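Local coordinates for protein gamma-glutamyltranspeptidase (Ggt) (Helicobacter pylori 26695, PDB 5BPK) that probably cleaves the gamma-glutamyl bond of glutathione and related compounds, passing the gamma-glutamyl group to water or an acceptor, as an N-terminal nucleophile (Ntn) hydrolase, at residues 315-320 against 360-365; 138-143 against 229-234; 168-173 against 211-216; 269-274 against 295-300. All blocks are in the same frame, centred on the assembly; numbering follows the deposited sequence. Where two conformers were deposited one is given.

From the N terminus, contact 2 opens first, at the start of helix 139-150, and closes about ninety residues later at the short helix 229-232. Contact 3 (168-173 with 211-216) lies wholly within that excursion and draws the ends of a largely helical segment into a two-stranded ribbon; its centre is about 22 Å from that of contact 2. The chain then crosses to the opposite side of its centre. There contact 4 closes the shortest excursion, from the hairpin at the end of strand 262-271 to the end of helix 285-296, and contact 1 joins helix 309-329 to the loop after helix 346-354. These two follow in series and touch, Ala-318 packing on Val-295 and Ala-315 on Met-296.

Contact 1 (315-320 against 360-365); sequences AAEAMR and TVTPSS
One side of helix 309-329, in a helical layer of this Ntn-hydrolase, carries Glu-317 and Arg-320 one turn apart, and together they hold the loop after helix 346-354 at Val-361, Thr-362 and Ser-364. Arg-320 takes the carboxylate side-on: NH2 reaches the syn lone pair of Glu-317 OE2 at 2.8 Å, in the guanidinium plane, while NE turns to OE1. The bend at chi3 (-61°) turns the outstretched guanidinium toward the Glu-317 carboxylate. Glu-317 OE1 also accepts the backbone N-H of Thr-362, nearly straight at 176°, from the face of the carboxylate opposite to Arg-320 NE. Val-361 crosses both charged side chains at about a right angle, its CB 3.6 Å from Arg-320 NH2. The carbonyl O of Thr-362 lies over the guanidinium face, too steeply placed for a hydrogen bond. At the in-plane edge, Arg-320 NH1 donates to Ser-364 OG (3.0 Å). The second chain fixes this end further: its Asp-131 forms a salt bridge with NH1, and its Trp-128 O is hydrogen-bonded to Ser-364 OG. A water links Glu-317 OE1 to Thr-362 OG1, 2.7 Å from each oxygen.

Contact 2 (138-143 against 229-234); sequences GTVAGM and KGFYQG
Val-140 packs against two aromatic rings, which it meets in different ways. Its CG2 sits over one face of Phe-231, 4.2 Å from the ring centroid and 23° off the normal, a CH-pi contact displaced toward CG and CD1. The Tyr-232 side chain instead runs past Val-140 in the opposite direction, CE2 coming to 3.9 Å from Val-140 CB. The rings are also packed on each other, with Phe-231 CD2 above the centre of the Tyr-232 face. The Phe-231 ring is directed away from its own backbone N, whereas Tyr-232, with chi1 at -66°, keeps its ring beside the backbone N; the phenol thus points at the N-terminal turn of helix 139-150. The contact joins that turn to the short helix 229-232 in the helical part of the Ntn-hydrolase chain, and the phenol and a water satisfy N-H groups of the first turn. Tyr-232 OH takes the N-H of Ala-141 directly at 3.2 Å (155°), with that nitrogen near the plane of the ring. Val-140 N donates to the water (2.9 Å), which in turn donates to Tyr-232 OH. The phenol is also hydrogen-bonded to the carbonyl O of Pro-137, just ahead of the helix. Ala-141 CB closes on the hydroxyl and CE2 side of the Tyr-232 ring, 3.4 Å from OH. The Phe-231 ring also meets Phe-35 of the second chain, and the Thr-139 side chain, hydrogen-bonded to Asn-81, is about 11 Å from the bound dihydro-oxazole amino acid.

Contact 3 (168-173 against 211-216); sequences NGYAIS and FVQKDL
Tyr-170 and Phe-211 form the antiparallel bridge of a two-stranded ribbon, 170-171 with 210-211, which joins the end of helix 155-168 to the approach of helix 214-226. In the backbone, the two residues exchange N-H groups as a hydrogen-bonded pair, but unequally: Phe-211 N to Tyr-170 O is short and nearly straight (2.8 Å, 169°), whereas the return bond, Tyr-170 N to Phe-211 O, is longer at 3.3 Å. Gly-169, which leaves the preceding helix with positive phi, brings its CA to 3.1 Å from Phe-211 O and also packs on Val-212 CG2.

The aromatic interaction is an offset edge-to-face pair. Both side chains extend the same way from the ribbon, and the edge of Phe-211 turns toward the face of Tyr-170, with centroids 5.9 Å apart and planes at 77°. Tyr-170 has its CG in the crowded position between backbone N and carbonyl carbon (chi1 61°), which sets the ring alongside Phe-211. A further edge-to-face pair joins Phe-211 to Tyr-205.

Apolar packing is completed by Ile-172, whose CD1 lies 3.5 Å from Phe-211 CB and reaches on to CG.

The polar ends converge on helix 61-75, where Tyr-170 OH and Gln-213 NE2 are both hydrogen-bonded to Val-74 O. To get there, Gln-213 NE2 passes the edge of the tyrosine ring, 3.9 Å from Tyr-170 CE1.

Contact 4 (269-274 against 295-300); sequences GSYRGY and VMENAD. With EDO (1,2-ethanediol), chain J.
Arg-272 sits in a tight turn with both backbone angles positive (50°/44°), yet sends its guanidinium to a row of main-chain carbonyls around the end of helix 285-296. NH2 donates to Ala-299 O at 2.8 Å, nearly along the C=O axis but tilted from the guanidinium plane; weak bonds run from NH2 to Met-296 O and from NH1 to Glu-297 O and Ala-299 O. One guanidinium face rests on Glu-297 CA. The extended chain from CG to NE makes this reach possible, and CG lies 4.0 Å above the centre of the Tyr-271 ring. The turn, type I' from Tyr-271 to Tyr-274, joins strands 262-271 and 274-278 at one side of the antiparallel sheet, so the contact ties this hairpin to the helical layer beside it. Glu-297 returns the contact in the opposite direction: its OE2 accepts Arg-272 N at 2.8 Å (175°), on the anti side. A water donates to the same oxygen and bridges to Ser-270 OG, while Lys-346 pairs with OE1. The Tyr-271 ring presents its edge to Glu-297 N, and its OH is 3.8 Å from Met-296 CE. Asp-110 of the second chain forms a salt bridge with Arg-272 NE and a hydrogen bond with Tyr-271 OH.

Contact 1 (315-320 against 360-365)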
loop_
_atom_site.group_PDB
_atom_site.type_symbol
_atom_site.label_atom_id
_atom_site.label_comp_id
_atom_site.label_asym_id
_atom_site.label_seq_id
_atom_site.Cartn_x
_atom_site.Cartn_y
_atom_site.Cartn_z
ATOM N N ALA A 315 7.671 16.246 -14.010
ATOM C CA ALA A 315 7.201 15.301 -12.979
ATOM C C ALA A 315 8.127 15.246 -11.771
ATOM O O ALA A 315 7.654 15.244 -10.627
ATOM C CB ALA A 315 7.032 13.901 -13.574
ATOM N N ALA A 316 9.428 15.149 -12.024
ATOM C CA ALA A 316 10.410 14.989 -10.955
ATOM C C ALA A 316 10.489 16.230 -10.064
ATOM O O ALA A 316 10.662 16.111 -8.853
ATOM C CB ALA A 316 11.792 14.644 -11.535
ATOM N N GLU A 317 10.418 17.422 -10.661
ATOM C CA GLU A 317 10.397 18.638 -9.843
ATOM C C GLU A 317 9.111 18.756 -9.011
ATOM O O GLU A 317 9.144 19.210 -7.855
ATOM C CB GLU A 317 10.637 19.887 -10.683
ATOM C CG GLU A 317 12.026 19.922 -11.331
ATOM C CD GLU A 317 13.142 19.728 -10.313
ATOM O OE1 GLU A 317 13.358 20.649 -9.508
ATOM O OE2 GLU A 317 13.781 18.651 -10.304
ATOM N N ALA A 318 7.981 18.317 -9.568
ATOM C CA ALA A 318 6.741 18.284 -8.801
ATOM C C ALA A 318 6.857 17.304 -7.630
ATOM O O ALA A 318 6.431 17.616 -6.525
ATOM C CB ALA A 318 5.548 17.926 -9.682
ATOM N N MET A 319 7.429 16.126 -7.883
ATOM C CA MET A 319 7.671 15.123 -6.842
ATOM C C MET A 319 8.546 15.692 -5.733
ATOM O O MET A 319 8.271 15.502 -4.564
ATOM C CB MET A 319 8.375 13.892 -7.418
ATOM C CG MET A 319 7.546 13.052 -8.353
ATOM S SD MET A 319 8.556 11.856 -9.262
ATOM C CE MET A 319 7.270 11.053 -10.250
ATOM N N ARG A 320 9.614 16.375 -6.123
ATOM C CA ARG A 320 10.555 16.944 -5.165
ATOM C C ARG A 320 9.837 17.835 -4.170
ATOM O O ARG A 320 10.052 17.709 -2.969
ATOM C CB ARG A 320 11.619 17.752 -5.893
ATOM C CG ARG A 320 12.803 18.156 -5.047
ATOM C CD ARG A 320 13.608 19.244 -5.737
ATOM N NE ARG A 320 14.165 18.851 -7.039
ATOM C CZ ARG A 320 15.306 18.180 -7.203
ATOM N NH1 ARG A 320 16.007 17.752 -6.154
ATOM N NH2 ARG A 320 15.759 17.926 -8.428
ATOM N N THR A 360 17.305 23.385 -15.854
ATOM C CA THR A 360 17.890 23.184 -14.534
ATOM C C THR A 360 16.884 22.694 -13.484
ATOM O O THR A 360 15.670 22.834 -13.627
ATOM C CB THR A 360 18.606 24.471 -14.031
ATOM O OG1 THR A 360 19.468 24.134 -12.937
ATOM C CG2 THR A 360 17.604 25.539 -13.604
ATOM N N VAL A 361 17.432 22.101 -12.435
ATOM C CA VAL A 361 16.658 21.621 -11.297
ATOM C C VAL A 361 16.751 22.624 -10.146
ATOM O O VAL A 361 17.613 23.511 -10.137
ATOM C CB VAL A 361 17.185 20.251 -10.820
ATOM C CG1 VAL A 361 17.095 19.231 -11.944
ATOM C CG2 VAL A 361 18.619 20.355 -10.318
ATOM N N THR A 362 15.859 22.478 -9.179
ATOM C CA THR A 362 16.007 23.148 -7.892
ATOM C C THR A 362 16.546 22.077 -6.952
ATOM O O THR A 362 15.854 21.102 -6.673
ATOM C CB THR A 362 14.671 23.716 -7.377
ATOM O OG1 THR A 362 14.180 24.700 -8.304
ATOM C CG2 THR A 362 14.830 24.360 -5.991
ATOM N N PRO A 363 17.794 22.225 -6.477
ATOM C CA PRO A 363 18.274 21.201 -5.556
ATOM C C PRO A 363 17.407 21.106 -4.302
ATOM O O PRO A 363 16.836 22.101 -3.857
ATOM C CB PRO A 363 19.690 21.665 -5.195
ATOM C CG PRO A 363 19.784 23.056 -5.610
ATOM C CD PRO A 363 18.773 23.308 -6.675
ATOM N N SER A 364 17.333 19.911 -3.737
ATOM C CA SER A 364 16.533 19.674 -2.545
ATOM C C SER A 364 16.938 20.580 -1.378
ATOM O O SER A 364 16.089 20.979 -0.575
ATOM C CB SER A 364 16.633 18.212 -2.141
ATOM O OG SER A 364 16.028 17.404 -3.133
ATOM N N SER A 365 18.222 20.927 -1.303
ATOM C CA SER A 365 18.700 21.854 -0.272
ATOM C C SER A 365 18.043 23.248 -0.317
ATOM O O SER A 365 18.060 23.965 0.679
ATOM C CB SER A 365 20.225 22.003 -0.352
ATOM O OG SER A 365 20.642 22.585 -1.584
HETATM O O HOH W 1 12.683 23.232 -9.967
#

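Contact 2 (138-143 against 229-234)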
loop_
_atom_site.group_PDB
_atom_site.type_symbol
_atom_site.label_atom_id
_atom_site.label_comp_id
_atom_site.label_asym_id
_atom_site.label_seq_id
_atom_site.Cartn_x
_atom_site.Cartn_y
_atom_site.Cartn_z
ATOM N N GLY A 138 -5.508 -3.685 12.116
ATOM C CA GLY A 138 -6.789 -3.244 11.579
ATOM C C GLY A 138 -7.401 -4.101 10.493
ATOM O O GLY A 138 -8.576 -3.932 10.189
ATOM N N THR A 139 -6.618 -5.003 9.882
ATOM C CA THR A 139 -7.101 -5.754 8.711
ATOM C C THR A 139 -8.409 -6.503 8.925
ATOM O O THR A 139 -9.300 -6.405 8.099
ATOM C CB THR A 139 -6.034 -6.708 8.196
ATOM O OG1 THR A 139 -4.941 -5.915 7.719
ATOM C CG2 THR A 139 -6.555 -7.635 7.079
ATOM N N VAL A 140 -8.524 -7.252 10.019
ATOM C CA VAL A 140 -9.728 -8.054 10.217
ATOM C C VAL A 140 -10.964 -7.149 10.367
ATOM O O VAL A 140 -12.039 -7.419 9.787
ATOM C CB VAL A 140 -9.588 -9.005 11.413
ATOM C CG1 VAL A 140 -10.908 -9.690 11.705
ATOM C CG2 VAL A 140 -8.477 -10.049 11.126
ATOM N N ALA A 141 -10.794 -6.060 11.108
ATOM C CA ALA A 141 -11.851 -5.065 11.270
ATOM C C ALA A 141 -12.224 -4.417 9.930
ATOM O O ALA A 141 -13.403 -4.146 9.671
ATOM C CB ALA A 141 -11.435 -4.019 12.289
ATOM N N GLY A 142 -11.219 -4.173 9.088
ATOM C CA GLY A 142 -11.442 -3.577 7.782
ATOM C C GLY A 142 -12.215 -4.499 6.861
ATOM O O GLY A 142 -13.155 -4.062 6.182
ATOM N N MET A 143 -11.821 -5.773 6.823
ATOM C CA MET A 143 -12.531 -6.747 5.991
ATOM C C MET A 143 -13.991 -6.840 6.399
ATOM O O MET A 143 -14.879 -6.806 5.540
ATOM C CB MET A 143 -11.891 -8.137 6.070
ATOM C CG MET A 143 -10.476 -8.238 5.500
ATOM S SD MET A 143 -10.278 -7.750 3.774
ATOM C CE MET A 143 -9.420 -6.203 3.960
ATOM N N LYS A 229 -14.957 -10.038 16.128
ATOM C CA LYS A 229 -14.796 -10.302 17.560
ATOM C C LYS A 229 -13.966 -11.564 17.853
ATOM O O LYS A 229 -13.382 -11.681 18.935
ATOM C CB LYS A 229 -16.162 -10.373 18.252
ATOM C CG LYS A 229 -16.800 -9.007 18.472
ATOM N N GLY A 230 -13.896 -12.486 16.888
ATOM C CA GLY A 230 -13.033 -13.665 16.997
ATOM C C GLY A 230 -11.546 -13.361 16.949
ATOM O O GLY A 230 -10.712 -14.197 17.328
ATOM N N PHE A 231 -11.207 -12.165 16.472
ATOM C CA PHE A 231 -9.836 -11.677 16.473
ATOM C C PHE A 231 -9.592 -10.705 17.628
ATOM O O PHE A 231 -8.573 -10.816 18.326
ATOM C CB PHE A 231 -9.520 -10.988 15.141
ATOM C CG PHE A 231 -8.091 -10.508 15.021
ATOM C CD1 PHE A 231 -7.115 -11.345 14.502
ATOM C CD2 PHE A 231 -7.721 -9.226 15.418
ATOM C CE1 PHE A 231 -5.795 -10.921 14.386
ATOM C CE2 PHE A 231 -6.385 -8.793 15.302
ATOM C CZ PHE A 231 -5.431 -9.640 14.788
ATOM N N TYR A 232 -10.505 -9.745 17.804
ATOM C CA TYR A 232 -10.303 -8.619 18.730
ATOM C C TYR A 232 -10.737 -8.886 20.179
ATOM O O TYR A 232 -10.464 -8.063 21.056
ATOM C CB TYR A 232 -10.984 -7.338 18.200
ATOM C CG TYR A 232 -10.346 -6.829 16.909
ATOM C CD1 TYR A 232 -9.182 -6.061 16.936
ATOM C CD2 TYR A 232 -10.893 -7.154 15.672
ATOM C CE1 TYR A 232 -8.581 -5.617 15.755
ATOM C CE2 TYR A 232 -10.307 -6.726 14.481
ATOM C CZ TYR A 232 -9.149 -5.960 14.531
ATOM O OH TYR A 232 -8.560 -5.543 13.369
ATOM N N GLN A 233 -11.410 -10.017 20.412
ATOM C CA GLN A 233 -11.843 -10.429 21.748
ATOM C C GLN A 233 -11.619 -11.935 21.926
ATOM O O GLN A 233 -11.110 -12.610 21.036
ATOM C CB GLN A 233 -13.322 -10.064 21.960
ATOM C CG GLN A 233 -13.638 -8.565 21.843
ATOM C CD GLN A 233 -15.093 -8.236 22.143
ATOM O OE1 GLN A 233 -15.752 -8.927 22.922
ATOM N NE2 GLN A 233 -15.596 -7.170 21.529
ATOM N N GLY A 234 -11.983 -12.466 23.088
ATOM C CA GLY A 234 -11.889 -13.908 23.314
ATOM C C GLY A 234 -10.479 -14.476 23.272
ATOM O O GLY A 234 -9.508 -13.785 23.607
HETATM O O HOH W 2 -6.489 -7.464 12.050
#

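Contact 3 (168-173 against 211-216)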
loop_
_atom_site.group_PDB
_atom_site.type_symbol
_atom_site.label_atom_id
_atom_site.label_comp_id
_atom_site.label_asym_id
_atom_site.label_seq_id
_atom_site.Cartn_x
_atom_site.Cartn_y
_atom_site.Cartn_z
ATOM N N ASN A 168 -4.641 -27.147 4.600
ATOM C CA ASN A 168 -4.133 -28.180 3.694
ATOM C C ASN A 168 -2.780 -27.816 3.105
ATOM O O ASN A 168 -2.034 -28.686 2.645
ATOM C CB ASN A 168 -5.136 -28.430 2.556
ATOM C CG ASN A 168 -6.524 -28.828 3.056
ATOM O OD1 ASN A 168 -6.678 -29.389 4.138
ATOM N ND2 ASN A 168 -7.542 -28.540 2.253
ATOM N N GLY A 169 -2.478 -26.520 3.103
ATOM C CA GLY A 169 -1.214 -26.026 2.613
ATOM C C GLY A 169 -1.150 -25.702 1.136
ATOM O O GLY A 169 -2.089 -25.953 0.362
ATOM N N TYR A 170 -0.022 -25.107 0.768
ATOM C CA TYR A 170 0.306 -24.789 -0.614
ATOM C C TYR A 170 1.819 -24.865 -0.783
ATOM O O TYR A 170 2.572 -24.781 0.195
ATOM C CB TYR A 170 -0.212 -23.393 -1.008
ATOM C CG TYR A 170 0.375 -22.267 -0.192
ATOM C CD1 TYR A 170 -0.202 -21.869 1.010
ATOM C CD2 TYR A 170 1.517 -21.600 -0.627
ATOM C CE1 TYR A 170 0.355 -20.830 1.769
ATOM C CE2 TYR A 170 2.083 -20.565 0.121
ATOM C CZ TYR A 170 1.490 -20.182 1.313
ATOM O OH TYR A 170 2.035 -19.161 2.066
ATOM N N ALA A 171 2.255 -25.052 -2.024
ATOM C CA ALA A 171 3.669 -25.214 -2.323
ATOM C C ALA A 171 4.387 -23.868 -2.314
ATOM O O ALA A 171 3.919 -22.906 -2.913
ATOM C CB ALA A 171 3.850 -25.897 -3.674
ATOM N N ILE A 172 5.532 -23.819 -1.639
ATOM C CA ILE A 172 6.349 -22.615 -1.584
ATOM C C ILE A 172 6.920 -22.341 -2.984
ATOM O O ILE A 172 7.469 -23.238 -3.622
ATOM C CB ILE A 172 7.508 -22.757 -0.547
ATOM C CG1 ILE A 172 6.972 -22.849 0.888
ATOM C CG2 ILE A 172 8.489 -21.593 -0.665
ATOM C CD1 ILE A 172 6.257 -21.600 1.373
ATOM N N SER A 173 6.768 -21.110 -3.463
ATOM C CA SER A 173 7.280 -20.725 -4.774
ATOM C C SER A 173 8.772 -20.413 -4.673
ATOM O O SER A 173 9.316 -20.301 -3.570
ATOM C CB SER A 173 6.523 -19.507 -5.314
ATOM O OG SER A 173 6.798 -18.340 -4.550
ATOM N N PHE A 211 3.624 -25.832 2.624
ATOM C CA PHE A 211 3.590 -24.902 3.750
ATOM C C PHE A 211 2.178 -24.924 4.344
ATOM O O PHE A 211 1.230 -24.436 3.722
ATOM C CB PHE A 211 3.945 -23.498 3.266
ATOM C CG PHE A 211 4.116 -22.504 4.369
ATOM C CD1 PHE A 211 5.078 -22.698 5.343
ATOM C CD2 PHE A 211 3.313 -21.384 4.450
ATOM C CE1 PHE A 211 5.239 -21.799 6.373
ATOM C CE2 PHE A 211 3.481 -20.470 5.478
ATOM C CZ PHE A 211 4.447 -20.679 6.437
ATOM N N VAL A 212 2.061 -25.510 5.535
ATOM C CA VAL A 212 0.792 -25.684 6.236
ATOM C C VAL A 212 0.784 -24.761 7.445
ATOM O O VAL A 212 1.807 -24.616 8.127
ATOM C CB VAL A 212 0.620 -27.156 6.694
ATOM C CG1 VAL A 212 -0.665 -27.326 7.475
ATOM C CG2 VAL A 212 0.657 -28.075 5.478
ATOM N N GLN A 213 -0.363 -24.132 7.701
ATOM C CA GLN A 213 -0.487 -23.129 8.767
ATOM C C GLN A 213 -1.668 -23.429 9.676
ATOM O O GLN A 213 -2.711 -22.777 9.617
ATOM C CB GLN A 213 -0.600 -21.733 8.154
ATOM C CG GLN A 213 0.658 -21.324 7.420
ATOM C CD GLN A 213 0.548 -19.958 6.777
ATOM O OE1 GLN A 213 0.960 -18.947 7.359
ATOM N NE2 GLN A 213 -0.014 -19.918 5.574
ATOM N N LYS A 214 -1.479 -24.425 10.537
ATOM C CA LYS A 214 -2.545 -24.951 11.362
ATOM C C LYS A 214 -3.097 -23.932 12.371
ATOM O O LYS A 214 -4.310 -23.830 12.540
ATOM C CB LYS A 214 -2.038 -26.198 12.080
ATOM C CG LYS A 214 -3.103 -27.004 12.771
ATOM C CD LYS A 214 -2.487 -28.260 13.351
ATOM C CE LYS A 214 -3.365 -28.888 14.398
ATOM N NZ LYS A 214 -2.866 -30.230 14.766
ATOM N N ASP A 215 -2.211 -23.196 13.043
ATOM C CA ASP A 215 -2.639 -22.168 14.006
ATOM C C ASP A 215 -3.340 -21.004 13.299
ATOM O O ASP A 215 -4.321 -20.459 13.818
ATOM C CB ASP A 215 -1.468 -21.634 14.837
ATOM C CG ASP A 215 -1.031 -22.585 15.936
ATOM O OD1 ASP A 215 -1.568 -23.715 16.027
ATOM O OD2 ASP A 215 -0.158 -22.178 16.737
ATOM N N LEU A 216 -2.849 -20.623 12.118
ATOM C CA LEU A 216 -3.529 -19.592 11.327
ATOM C C LEU A 216 -4.946 -20.048 10.963
ATOM O O LEU A 216 -5.895 -19.256 11.024
ATOM C CB LEU A 216 -2.736 -19.239 10.063
ATOM C CG LEU A 216 -3.289 -18.097 9.195
ATOM C CD1 LEU A 216 -3.475 -16.807 9.994
ATOM C CD2 LEU A 216 -2.414 -17.840 7.967
#

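Contact 4 (269-274 against 295-300)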
loop_
_atom_site.group_PDB
_atom_site.type_symbol
_atom_site.label_atom_id
_atom_site.label_comp_id
_atom_site.label_asym_id
_atom_site.label_seq_id
_atom_site.Cartn_x
_atom_site.Cartn_y
_atom_site.Cartn_z
ATOM N N GLY A 269 -9.491 14.766 -6.791
ATOM C CA GLY A 269 -8.950 15.762 -7.702
ATOM C C GLY A 269 -9.372 15.506 -9.129
ATOM O O GLY A 269 -10.189 14.629 -9.402
ATOM N N SER A 270 -8.830 16.306 -10.036
ATOM C CA SER A 270 -9.090 16.152 -11.463
ATOM C C SER A 270 -7.782 16.237 -12.236
ATOM O O SER A 270 -6.854 16.972 -11.855
ATOM C CB SER A 270 -10.060 17.226 -11.967
ATOM O OG SER A 270 -9.528 18.536 -11.801
ATOM N N TYR A 271 -7.720 15.466 -13.317
ATOM C CA TYR A 271 -6.593 15.495 -14.232
ATOM C C TYR A 271 -7.114 15.309 -15.657
ATOM O O TYR A 271 -7.593 14.235 -16.022
ATOM C CB TYR A 271 -5.586 14.411 -13.868
ATOM C CG TYR A 271 -4.289 14.456 -14.635
ATOM C CD1 TYR A 271 -3.401 15.512 -14.477
ATOM C CD2 TYR A 271 -3.921 13.412 -15.476
ATOM C CE1 TYR A 271 -2.200 15.543 -15.163
ATOM C CE2 TYR A 271 -2.727 13.424 -16.145
ATOM C CZ TYR A 271 -1.857 14.495 -15.983
ATOM O OH TYR A 271 -0.655 14.528 -16.656
ATOM N N ARG A 272 -7.042 16.376 -16.443
ATOM C CA ARG A 272 -7.425 16.337 -17.865
ATOM C C ARG A 272 -8.792 15.707 -18.134
ATOM O O ARG A 272 -8.948 14.907 -19.059
ATOM C CB ARG A 272 -6.329 15.644 -18.691
ATOM C CG ARG A 272 -4.924 16.189 -18.389
ATOM C CD ARG A 272 -3.930 15.803 -19.460
ATOM N NE ARG A 272 -2.562 15.927 -18.990
ATOM C CZ ARG A 272 -1.862 17.054 -18.917
ATOM N NH1 ARG A 272 -2.375 18.215 -19.318
ATOM N NH2 ARG A 272 -0.620 17.017 -18.447
ATOM N N GLY A 273 -9.775 16.070 -17.316
ATOM C CA GLY A 273 -11.147 15.617 -17.516
ATOM C C GLY A 273 -11.528 14.333 -16.794
ATOM O O GLY A 273 -12.678 13.898 -16.885
ATOM N N TYR A 274 -10.559 13.724 -16.108
ATOM C CA TYR A 274 -10.787 12.533 -15.288
ATOM C C TYR A 274 -10.786 12.888 -13.804
ATOM O O TYR A 274 -10.049 13.786 -13.376
ATOM C CB TYR A 274 -9.695 11.483 -15.536
ATOM C CG TYR A 274 -9.646 10.955 -16.955
ATOM C CD1 TYR A 274 -8.922 11.621 -17.942
ATOM C CD2 TYR A 274 -10.307 9.779 -17.305
ATOM C CE1 TYR A 274 -8.867 11.133 -19.257
ATOM C CE2 TYR A 274 -10.260 9.282 -18.614
ATOM C CZ TYR A 274 -9.537 9.968 -19.580
ATOM O OH TYR A 274 -9.481 9.487 -20.865
ATOM N N VAL A 295 0.454 19.604 -10.825
ATOM C CA VAL A 295 1.609 20.327 -11.372
ATOM C C VAL A 295 1.782 19.946 -12.848
ATOM O O VAL A 295 1.901 20.815 -13.719
ATOM C CB VAL A 295 2.928 20.046 -10.588
ATOM C CG1 VAL A 295 4.118 20.767 -11.236
ATOM C CG2 VAL A 295 2.802 20.471 -9.137
ATOM N N MET A 296 1.777 18.643 -13.112
ATOM C CA MET A 296 1.975 18.089 -14.454
ATOM C C MET A 296 0.910 18.568 -15.455
ATOM O O MET A 296 1.193 18.721 -16.655
ATOM C CB MET A 296 1.944 16.562 -14.381
ATOM C CG MET A 296 3.161 15.970 -13.671
ATOM S SD MET A 296 2.997 14.227 -13.226
ATOM C CE MET A 296 2.520 13.488 -14.800
ATOM N N GLU A 297 -0.304 18.800 -14.960
ATOM C CA GLU A 297 -1.438 19.211 -15.807
ATOM C C GLU A 297 -1.158 20.516 -16.560
ATOM O O GLU A 297 -1.769 20.780 -17.614
ATOM C CB GLU A 297 -2.715 19.356 -14.968
ATOM C CG GLU A 297 -3.992 19.307 -15.780
ATOM C CD GLU A 297 -5.261 19.448 -14.925
ATOM O OE1 GLU A 297 -5.268 20.204 -13.921
ATOM O OE2 GLU A 297 -6.272 18.822 -15.284
ATOM N N ASN A 298 -0.254 21.330 -16.022
ATOM C CA ASN A 298 0.121 22.589 -16.666
ATOM C C ASN A 298 0.935 22.441 -17.947
ATOM O O ASN A 298 1.126 23.424 -18.678
ATOM C CB ASN A 298 0.860 23.485 -15.676
ATOM C CG ASN A 298 -0.054 24.017 -14.593
ATOM O OD1 ASN A 298 -0.811 24.971 -14.817
ATOM N ND2 ASN A 298 -0.006 23.391 -13.410
ATOM N N ALA A 299 1.407 21.232 -18.221
ATOM C CA ALA A 299 2.154 20.950 -19.432
ATOM C C ALA A 299 1.362 19.998 -20.332
ATOM O O ALA A 299 0.627 19.143 -19.841
ATOM C CB ALA A 299 3.510 20.342 -19.070
ATOM N N ASP A 300 1.515 20.140 -21.646
ATOM C CA ASP A 300 0.992 19.151 -22.588
ATOM C C ASP A 300 2.005 18.013 -22.695
ATOM O O ASP A 300 2.852 17.989 -23.581
ATOM C CB ASP A 300 0.731 19.778 -23.961
ATOM C CG ASP A 300 0.152 18.782 -24.962
ATOM O OD1 ASP A 300 -0.178 17.642 -24.566
ATOM O OD2 ASP A 300 0.010 19.147 -26.149
HETATM C C1 EDO J . -13.579 13.179 -20.204
HETATM O O1 EDO J . -14.523 12.128 -20.443
HETATM C C2 EDO J . -12.172 12.598 -20.111
HETATM O O2 EDO J . -11.260 13.397 -20.873
HETATM O O HOH W 3 -8.593 19.475 -14.161
#